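Local coordinates for putative carboxynorspermidine decarboxylase protein (Sinorhizobium meliloti, PDB 3MT1) that probably decarboxylates carboxynorspermidine and carboxyspermidine to norspermidine and spermidine, with pyridoxal 5'-phosphate as cofactor, at residues S261-D269 against K328-P338; R274-N282 against R315-G323. One frame throughout, in Å; residues are numbered along the deposited sequence.

Interaction 1: S261-D269 against K328-P338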
loop_
_atom_site.group_PDB
_atom_site.type_symbol
_atom_site.label_atom_id
_atom_site.label_comp_id
_atom_site.label_asym_id
_atom_site.label_seq_id
_atom_site.Cartn_x
_atom_site.Cartn_y
_atom_site.Cartn_z
ATOM N N SER B 261 -13.274 -5.506 4.116
ATOM C CA SER B 261 -11.894 -5.477 3.720
ATOM C C SER B 261 -11.775 -4.427 2.629
ATOM O O SER B 261 -12.782 -3.825 2.247
ATOM C CB SER B 261 -11.509 -6.849 3.169
ATOM O OG SER B 261 -10.151 -6.930 2.781
ATOM N N SER B 262 -10.565 -4.230 2.106
ATOM C CA SER B 262 -10.286 -3.242 1.062
ATOM C C SER B 262 -9.103 -3.700 0.198
ATOM O O SER B 262 -8.043 -4.058 0.727
ATOM C CB SER B 262 -9.956 -1.920 1.739
ATOM O OG SER B 262 -9.623 -0.910 0.823
ATOM N N ILE B 263 -9.271 -3.706 -1.128
ATOM C CA ILE B 263 -8.147 -4.080 -1.980
ATOM C C ILE B 263 -6.958 -3.142 -1.824
ATOM O O ILE B 263 -5.818 -3.583 -1.967
ATOM C CB ILE B 263 -8.489 -4.270 -3.493
ATOM C CG1 ILE B 263 -9.022 -2.982 -4.137
ATOM C CG2 ILE B 263 -9.464 -5.398 -3.685
ATOM C CD1 ILE B 263 -8.829 -2.966 -5.614
ATOM N N GLU B 264 -7.200 -1.873 -1.493
ATOM C CA GLU B 264 -6.081 -0.967 -1.343
ATOM C C GLU B 264 -5.236 -1.331 -0.128
ATOM O O GLU B 264 -3.998 -1.263 -0.168
ATOM C CB GLU B 264 -6.492 0.523 -1.301
ATOM C CG GLU B 264 -5.250 1.409 -1.285
ATOM C CD GLU B 264 -5.519 2.866 -1.565
ATOM O OE1 GLU B 264 -6.586 3.175 -2.110
ATOM O OE2 GLU B 264 -4.680 3.714 -1.212
ATOM N N ALA B 265 -5.908 -1.747 0.937
ATOM C CA ALA B 265 -5.226 -1.972 2.199
ATOM C C ALA B 265 -4.710 -3.387 2.314
ATOM O O ALA B 265 -3.771 -3.635 3.064
ATOM C CB ALA B 265 -6.152 -1.667 3.354
ATOM N N HIS B 266 -5.332 -4.314 1.599
ATOM C CA HIS B 266 -5.179 -5.755 1.916
ATOM C C HIS B 266 -4.696 -6.646 0.791
ATOM O O HIS B 266 -4.205 -7.728 1.059
ATOM C CB HIS B 266 -6.468 -6.325 2.517
ATOM C CG HIS B 266 -6.956 -5.539 3.688
ATOM N ND1 HIS B 266 -8.292 -5.404 3.999
ATOM C CD2 HIS B 266 -6.277 -4.811 4.614
ATOM C CE1 HIS B 266 -8.413 -4.646 5.077
ATOM N NE2 HIS B 266 -7.207 -4.266 5.464
HETATM N N MSE B 267 -4.838 -6.199 -0.452
HETATM C CA MSE B 267 -4.484 -6.995 -1.634
HETATM C C MSE B 267 -4.101 -6.014 -2.748
HETATM O O MSE B 267 -4.710 -5.954 -3.821
HETATM C CB MSE B 267 -5.667 -7.884 -2.007
HETATM C CG MSE B 267 -5.730 -9.246 -1.241
HETATM SE SE MSE B 267 -7.233 -10.256 -2.001
HETATM C CE MSE B 267 -6.198 -11.273 -3.332
ATOM N N LEU B 268 -3.080 -5.218 -2.439
ATOM C CA LEU B 268 -2.812 -3.988 -3.119
ATOM C C LEU B 268 -2.386 -4.219 -4.559
ATOM O O LEU B 268 -2.609 -3.371 -5.413
ATOM C CB LEU B 268 -1.776 -3.196 -2.320
ATOM C CG LEU B 268 -1.077 -1.951 -2.905
ATOM C CD1 LEU B 268 -2.067 -0.803 -3.211
ATOM C CD2 LEU B 268 0.096 -1.447 -2.021
ATOM N N ASP B 269 -1.764 -5.361 -4.830
ATOM C CA ASP B 269 -1.485 -5.747 -6.220
ATOM C C ASP B 269 -2.731 -5.713 -7.102
ATOM O O ASP B 269 -2.643 -5.332 -8.262
ATOM C CB ASP B 269 -0.736 -7.091 -6.329
ATOM C CG ASP B 269 0.810 -6.902 -6.429
ATOM O OD1 ASP B 269 1.316 -5.930 -5.849
ATOM O OD2 ASP B 269 1.520 -7.704 -7.091
ATOM N N LYS B 328 2.597 -5.944 1.989
ATOM C CA LYS B 328 2.356 -4.590 1.545
ATOM C C LYS B 328 1.018 -4.071 2.044
ATOM O O LYS B 328 0.505 -3.092 1.545
ATOM C CB LYS B 328 2.548 -4.434 0.026
ATOM C CG LYS B 328 1.775 -5.424 -0.849
ATOM C CD LYS B 328 1.910 -5.037 -2.337
ATOM C CE LYS B 328 2.909 -5.919 -3.043
ATOM N NZ LYS B 328 3.489 -5.283 -4.223
ATOM N N LYS B 329 0.483 -4.716 3.066
ATOM C CA LYS B 329 -0.739 -4.248 3.671
ATOM C C LYS B 329 -0.540 -2.937 4.408
ATOM O O LYS B 329 0.537 -2.656 4.943
ATOM C CB LYS B 329 -1.288 -5.312 4.602
ATOM C CG LYS B 329 -0.391 -5.692 5.780
ATOM C CD LYS B 329 -1.053 -6.831 6.595
ATOM C CE LYS B 329 0.005 -7.630 7.388
ATOM N NZ LYS B 329 0.817 -6.662 8.188
ATOM N N ASN B 330 -1.584 -2.133 4.454
ATOM C CA ASN B 330 -1.484 -0.814 5.074
ATOM C C ASN B 330 -2.798 -0.391 5.800
ATOM O O ASN B 330 -3.828 -1.098 5.744
ATOM C CB ASN B 330 -1.111 0.188 3.991
ATOM C CG ASN B 330 -2.101 0.177 2.865
ATOM O OD1 ASN B 330 -3.153 0.815 2.958
ATOM N ND2 ASN B 330 -1.811 -0.594 1.806
ATOM N N TRP B 331 -2.762 0.790 6.418
ATOM C CA TRP B 331 -3.840 1.289 7.258
ATOM C C TRP B 331 -4.732 2.305 6.543
ATOM O O TRP B 331 -5.365 3.156 7.164
ATOM C CB TRP B 331 -3.207 1.964 8.447
ATOM C CG TRP B 331 -2.741 1.025 9.451
ATOM C CD1 TRP B 331 -1.456 0.821 9.838
ATOM C CD2 TRP B 331 -3.556 0.131 10.226
ATOM N NE1 TRP B 331 -1.416 -0.140 10.817
ATOM C CE2 TRP B 331 -2.687 -0.576 11.083
ATOM C CE3 TRP B 331 -4.934 -0.128 10.287
ATOM C CZ2 TRP B 331 -3.151 -1.540 11.995
ATOM C CZ3 TRP B 331 -5.402 -1.077 11.195
ATOM C CH2 TRP B 331 -4.520 -1.766 12.042
ATOM N N PHE B 332 -4.768 2.228 5.213
ATOM C CA PHE B 332 -5.614 3.093 4.434
ATOM C C PHE B 332 -7.041 3.135 4.986
ATOM O O PHE B 332 -7.657 2.074 5.246
ATOM C CB PHE B 332 -5.641 2.543 3.046
ATOM C CG PHE B 332 -6.526 3.295 2.120
ATOM C CD1 PHE B 332 -6.243 4.622 1.784
ATOM C CD2 PHE B 332 -7.644 2.676 1.572
ATOM C CE1 PHE B 332 -7.068 5.324 0.908
ATOM C CE2 PHE B 332 -8.475 3.374 0.676
ATOM C CZ PHE B 332 -8.178 4.687 0.341
ATOM N N ASN B 333 -7.543 4.358 5.171
ATOM C CA ASN B 333 -8.871 4.636 5.723
ATOM C C ASN B 333 -9.016 4.264 7.206
ATOM O O ASN B 333 -10.078 4.432 7.785
ATOM C CB ASN B 333 -9.982 3.962 4.871
ATOM C CG ASN B 333 -10.528 4.881 3.738
ATOM O OD1 ASN B 333 -9.795 5.692 3.162
ATOM N ND2 ASN B 333 -11.825 4.741 3.429
ATOM N N GLY B 334 -7.943 3.776 7.818
ATOM C CA GLY B 334 -8.018 3.151 9.120
ATOM C C GLY B 334 -8.828 1.856 9.147
ATOM O O GLY B 334 -9.164 1.351 10.232
ATOM N N VAL B 335 -9.171 1.295 7.990
ATOM C CA VAL B 335 -9.860 0.003 8.046
ATOM C C VAL B 335 -9.058 -1.059 8.796
ATOM O O VAL B 335 -7.825 -1.053 8.806
ATOM C CB VAL B 335 -10.417 -0.558 6.687
ATOM C CG1 VAL B 335 -11.228 0.491 5.950
ATOM C CG2 VAL B 335 -9.317 -1.119 5.833
ATOM N N LYS B 336 -9.799 -1.915 9.487
ATOM C CA LYS B 336 -9.238 -3.023 10.247
ATOM C C LYS B 336 -8.281 -3.852 9.397
ATOM O O LYS B 336 -8.618 -4.234 8.278
ATOM C CB LYS B 336 -10.366 -3.916 10.782
ATOM C CG LYS B 336 -9.918 -4.638 12.039
ATOM C CD LYS B 336 -10.882 -5.704 12.529
ATOM C CE LYS B 336 -10.213 -6.488 13.650
ATOM N NZ LYS B 336 -10.761 -7.879 13.644
HETATM N N MSE B 337 -7.091 -4.098 9.924
HETATM C CA MSE B 337 -6.126 -4.870 9.217
HETATM C C MSE B 337 -6.371 -6.380 9.438
HETATM O O MSE B 337 -6.717 -6.795 10.529
HETATM C CB MSE B 337 -4.727 -4.453 9.659
HETATM C CG MSE B 337 -3.603 -5.033 8.795
HETATM SE SE MSE B 337 -1.917 -4.334 9.420
HETATM C CE MSE B 337 -1.862 -2.696 8.343
ATOM N N PRO B 338 -6.195 -7.211 8.401
ATOM C CA PRO B 338 -6.628 -8.573 8.672
ATOM C C PRO B 338 -5.684 -9.326 9.576
ATOM O O PRO B 338 -4.473 -9.167 9.478
ATOM C CB PRO B 338 -6.694 -9.212 7.272
ATOM C CG PRO B 338 -6.840 -8.044 6.297
ATOM C CD PRO B 338 -6.046 -6.946 6.953
HETATM O O HOH W 1 -5.820 -2.441 7.292
#

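Interaction 2: R274-N282 against R315-G323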
loop_
_atom_site.group_PDB
_atom_site.type_symbol
_atom_site.label_atom_id
_atom_site.label_comp_id
_atom_site.label_asym_id
_atom_site.label_seq_id
_atom_site.Cartn_x
_atom_site.Cartn_y
_atom_site.Cartn_z
ATOM N N ARG B 274 -4.718 -3.436 -11.535
ATOM C CA ARG B 274 -6.134 -3.434 -11.958
ATOM C C ARG B 274 -6.571 -4.828 -12.373
ATOM O O ARG B 274 -7.020 -5.052 -13.489
ATOM C CB ARG B 274 -6.395 -2.423 -13.078
ATOM C CG ARG B 274 -5.859 -1.038 -12.822
ATOM C CD ARG B 274 -6.553 -0.437 -11.649
ATOM N NE ARG B 274 -5.975 0.846 -11.246
ATOM C CZ ARG B 274 -6.695 1.831 -10.730
ATOM N NH1 ARG B 274 -8.014 1.678 -10.551
ATOM N NH2 ARG B 274 -6.103 2.966 -10.395
ATOM N N GLU B 275 -6.358 -5.781 -11.481
ATOM C CA GLU B 275 -6.847 -7.139 -11.690
ATOM C C GLU B 275 -7.882 -7.372 -10.641
ATOM O O GLU B 275 -8.047 -6.587 -9.716
ATOM C CB GLU B 275 -5.738 -8.210 -11.541
ATOM C CG GLU B 275 -4.655 -8.234 -12.638
ATOM C CD GLU B 275 -5.134 -8.781 -14.005
ATOM O OE1 GLU B 275 -6.286 -9.273 -14.102
ATOM O OE2 GLU B 275 -4.348 -8.712 -14.990
ATOM N N THR B 276 -8.508 -8.523 -10.755
ATOM C CA THR B 276 -9.619 -8.898 -9.940
ATOM C C THR B 276 -9.234 -10.097 -9.091
ATOM O O THR B 276 -8.354 -10.837 -9.458
ATOM C CB THR B 276 -10.717 -9.319 -10.854
ATOM O OG1 THR B 276 -10.212 -10.375 -11.675
ATOM C CG2 THR B 276 -11.157 -8.115 -11.765
ATOM N N ALA B 277 -9.905 -10.283 -7.962
ATOM C CA ALA B 277 -9.587 -11.368 -7.054
ATOM C C ALA B 277 -10.208 -12.681 -7.523
ATOM O O ALA B 277 -10.747 -12.753 -8.628
ATOM C CB ALA B 277 -10.016 -11.016 -5.626
ATOM N N LYS B 278 -10.132 -13.733 -6.718
ATOM C CA LYS B 278 -10.737 -15.002 -7.146
ATOM C C LYS B 278 -11.652 -15.644 -6.121
ATOM O O LYS B 278 -11.321 -15.677 -4.930
ATOM C CB LYS B 278 -9.672 -15.999 -7.562
ATOM C CG LYS B 278 -9.085 -15.718 -8.905
ATOM C CD LYS B 278 -7.844 -16.576 -9.126
ATOM C CE LYS B 278 -6.613 -15.943 -8.502
ATOM N NZ LYS B 278 -6.673 -14.465 -8.723
ATOM N N VAL B 279 -12.771 -16.178 -6.616
ATOM C CA VAL B 279 -13.770 -16.854 -5.818
ATOM C C VAL B 279 -14.040 -18.273 -6.363
ATOM O O VAL B 279 -13.740 -18.581 -7.525
ATOM C CB VAL B 279 -15.040 -15.988 -5.740
ATOM C CG1 VAL B 279 -16.070 -16.626 -4.876
ATOM C CG2 VAL B 279 -14.683 -14.616 -5.134
ATOM N N LEU B 280 -14.571 -19.144 -5.502
ATOM C CA LEU B 280 -14.920 -20.517 -5.871
ATOM C C LEU B 280 -16.289 -20.897 -5.331
ATOM O O LEU B 280 -16.652 -20.509 -4.228
ATOM C CB LEU B 280 -13.908 -21.524 -5.328
ATOM C CG LEU B 280 -12.467 -21.559 -5.817
ATOM C CD1 LEU B 280 -11.731 -22.645 -5.042
ATOM C CD2 LEU B 280 -12.342 -21.781 -7.317
ATOM N N PRO B 281 -17.089 -21.618 -6.140
ATOM C CA PRO B 281 -16.913 -21.761 -7.583
ATOM C C PRO B 281 -17.347 -20.437 -8.182
ATOM O O PRO B 281 -18.094 -19.665 -7.544
ATOM C CB PRO B 281 -17.945 -22.801 -7.934
ATOM C CG PRO B 281 -19.041 -22.527 -6.940
ATOM C CD PRO B 281 -18.333 -22.253 -5.676
ATOM N N ASN B 282 -16.903 -20.107 -9.369
ATOM C CA ASN B 282 -17.386 -18.815 -9.811
ATOM C C ASN B 282 -18.617 -19.052 -10.666
ATOM O O ASN B 282 -18.643 -18.730 -11.861
ATOM C CB ASN B 282 -16.303 -17.977 -10.490
ATOM C CG ASN B 282 -16.745 -16.558 -10.715
ATOM O OD1 ASN B 282 -17.678 -16.081 -10.074
ATOM N ND2 ASN B 282 -16.093 -15.876 -11.632
ATOM N N ARG B 315 -20.159 -15.208 4.310
ATOM C CA ARG B 315 -18.736 -15.296 4.348
ATOM C C ARG B 315 -18.262 -15.557 2.938
ATOM O O ARG B 315 -18.813 -16.414 2.259
ATOM C CB ARG B 315 -18.340 -16.452 5.260
ATOM C CG ARG B 315 -16.946 -16.949 4.986
ATOM C CD ARG B 315 -15.889 -15.907 5.473
ATOM N NE ARG B 315 -15.909 -15.893 6.927
ATOM C CZ ARG B 315 -15.271 -16.801 7.647
ATOM N NH1 ARG B 315 -14.566 -17.725 7.015
ATOM N NH2 ARG B 315 -15.317 -16.780 8.975
ATOM N N ILE B 316 -17.243 -14.806 2.509
ATOM C CA ILE B 316 -16.602 -14.954 1.197
ATOM C C ILE B 316 -15.080 -15.154 1.357
ATOM O O ILE B 316 -14.454 -14.439 2.133
ATOM C CB ILE B 316 -16.901 -13.698 0.323
ATOM C CG1 ILE B 316 -18.358 -13.717 -0.177
ATOM C CG2 ILE B 316 -15.904 -13.554 -0.865
ATOM C CD1 ILE B 316 -18.853 -12.372 -0.680
ATOM N N SER B 317 -14.507 -16.113 0.635
ATOM C CA SER B 317 -13.068 -16.415 0.695
ATOM C C SER B 317 -12.320 -16.026 -0.596
ATOM O O SER B 317 -12.456 -16.688 -1.614
ATOM C CB SER B 317 -12.826 -17.923 0.944
ATOM O OG SER B 317 -13.752 -18.470 1.859
ATOM N N PHE B 318 -11.499 -14.986 -0.569
ATOM C CA PHE B 318 -10.686 -14.732 -1.758
ATOM C C PHE B 318 -9.553 -15.714 -1.821
ATOM O O PHE B 318 -8.836 -15.920 -0.862
ATOM C CB PHE B 318 -10.265 -13.266 -1.870
ATOM C CG PHE B 318 -11.441 -12.357 -2.016
ATOM C CD1 PHE B 318 -12.246 -12.434 -3.137
ATOM C CD2 PHE B 318 -11.806 -11.482 -0.991
ATOM C CE1 PHE B 318 -13.376 -11.625 -3.274
ATOM C CE2 PHE B 318 -12.927 -10.656 -1.104
ATOM C CZ PHE B 318 -13.723 -10.737 -2.255
ATOM N N GLN B 319 -9.419 -16.333 -2.966
ATOM C CA GLN B 319 -8.477 -17.428 -3.134
ATOM C C GLN B 319 -7.088 -16.904 -3.464
ATOM O O GLN B 319 -6.934 -15.760 -3.927
ATOM C CB GLN B 319 -8.968 -18.383 -4.238
ATOM C CG GLN B 319 -10.345 -18.973 -3.980
ATOM C CD GLN B 319 -10.413 -19.824 -2.710
ATOM O OE1 GLN B 319 -9.577 -20.713 -2.464
ATOM N NE2 GLN B 319 -11.416 -19.547 -1.892
ATOM N N ASP B 320 -6.092 -17.757 -3.241
ATOM C CA ASP B 320 -4.705 -17.466 -3.564
ATOM C C ASP B 320 -4.254 -16.087 -3.115
ATOM O O ASP B 320 -3.784 -15.294 -3.922
ATOM C CB ASP B 320 -4.457 -17.598 -5.061
ATOM C CG ASP B 320 -3.007 -17.891 -5.365
ATOM O OD1 ASP B 320 -2.284 -18.245 -4.400
ATOM O OD2 ASP B 320 -2.592 -17.801 -6.544
ATOM N N ALA B 321 -4.375 -15.810 -1.829
ATOM C CA ALA B 321 -4.074 -14.500 -1.337
ATOM C C ALA B 321 -2.750 -14.354 -0.579
ATOM O O ALA B 321 -2.567 -13.364 0.106
ATOM C CB ALA B 321 -5.228 -14.022 -0.477
ATOM N N ALA B 322 -1.809 -15.290 -0.700
ATOM C CA ALA B 322 -0.568 -15.198 0.109
ATOM C C ALA B 322 0.541 -14.293 -0.450
ATOM O O ALA B 322 1.270 -13.650 0.323
ATOM C CB ALA B 322 -0.007 -16.584 0.426
ATOM N N GLY B 323 0.698 -14.260 -1.770
ATOM C CA GLY B 323 1.792 -13.530 -2.383
ATOM C C GLY B 323 1.529 -12.048 -2.576
ATOM O O GLY B 323 0.450 -11.643 -3.086
HETATM O O HOH W 2 -7.881 -13.473 -4.957
#

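Interaction 1: S261-D269 against K328-P338
Glu264 lays its carboxylate over one face of the Phe332 ring, the two planes only 17° apart, with Glu264 OE1 3.3 Å from Phe332 CZ. CG stands anti to the backbone N (chi1 -174°) and the chain runs on extended, which carries the flat group across the ring and adds a CH-pi contact from CG. Asn330 suits a bend against a helix because its amide serves two ends: ND2 donates to Glu264 O at 3.0 Å, while OD1 takes the N-H of Phe332 on a lone pair, an Asx turn. Its own backbone N binds Ala265 O at 3.0 Å. In this class-II decarboxylase, the loop leading into strand 339-343 thus packs along the short helix 263-266 of the C-terminal sheet domain at the dimer interface. Ala265 CB lies over one face of the His266 ring and Pro338 covers the other, modelled too close for its exact fit to be trusted. Ser261 OG and His266 ND1 share a hydrogen bond of 2.7 Å, and His266 NE2 meets a water that donates to Asn330 O and Val335 O. Lys328 NZ forms a salt bridge with Asp269 OD1, a predicted substrate-binding residue, at 2.8 Å on the syn side, somewhat out of the carboxylate plane; between subunits, Lys328 and Glu264 pair reciprocally in salt bridges.

Interaction 2: R274-N282 against R315-G323
Gln319 and Lys278 meet backbone to backbone: Gln319 N donates to Lys278 O at 2.8 Å, with a nearly straight N-H...O angle of 167°. The join belongs to the C-terminal sheet domain of this class-II decarboxylase, where the loop between helix 268-273 and strand 286-291 passes over the end of strand 315-318. The same carbonyl oxygen also receives a CA-H...O contact from Phe318, and a water accepts from Lys278 N and donates to Gln319 O.

Beside this link, the single methyl of Ala277 lets its backbone come close to the Phe318 ring, while Val279 offers a branch methyl. Ala277 CB rests 3.6 Å from Phe318 CD1, and Val279 CG2 comes within 3.8 Å of Phe318 CE1. Phe318 CG is anti to the carbonyl carbon (chi1 -63°), a turn that brings CD1 and CE1 to these two methyl-bearing residues.

Gln319 makes the other half of the contact with its aliphatic part, Gln319 CG packing 3.8 Å from Leu280 CG as the two side chains cross at about a right angle. Its chain bends at chi2 (-62°) and folds back, so that NE2 donates to Ser317 O from above the carbonyl plane. Cut back to an alanine, this position would probably lose the CG packing against Leu280 CG and leave Ser317 O without the NE2 donor.

Farther out, the Phe318 ring stacks with that of Phe301, and backbone bonds from Phe318 to Leu242 and from Ala277 to Phe301 hold each segment to a neighbouring strand. Asp320 OD1 accepts from Lys238 N, and the Asp320 side chain lies about 4 Å from that of Glu233, a predicted substrate-binding residue. Two residues back along the strand, Ile316 CG2 lies over one face of the Phe318 ring, 3.8 Å above its plane.

How the interactions relate
Following the chain from the N terminus, residues 261-269 come first, then 274-282, a few residues beyond through helix 268-273. Strands 286-291 and 300-306 follow, and at 315-323 interaction 2 closes the inner loop, with 32 residues between its segments. The chain then continues to 328-338, where interaction 1 closes the outer loop, so the two nest without crossing. Interaction 2 ties the loop after helix 268-273 to the end of strand 315-318; interaction 1 ties helix 263-266 and the start of helix 268-273 to the loop leading into strand 339-343. Their centres lie about 15 Å apart, and they touch where Met267 CE packs 4.1 Å from Ala321 CB.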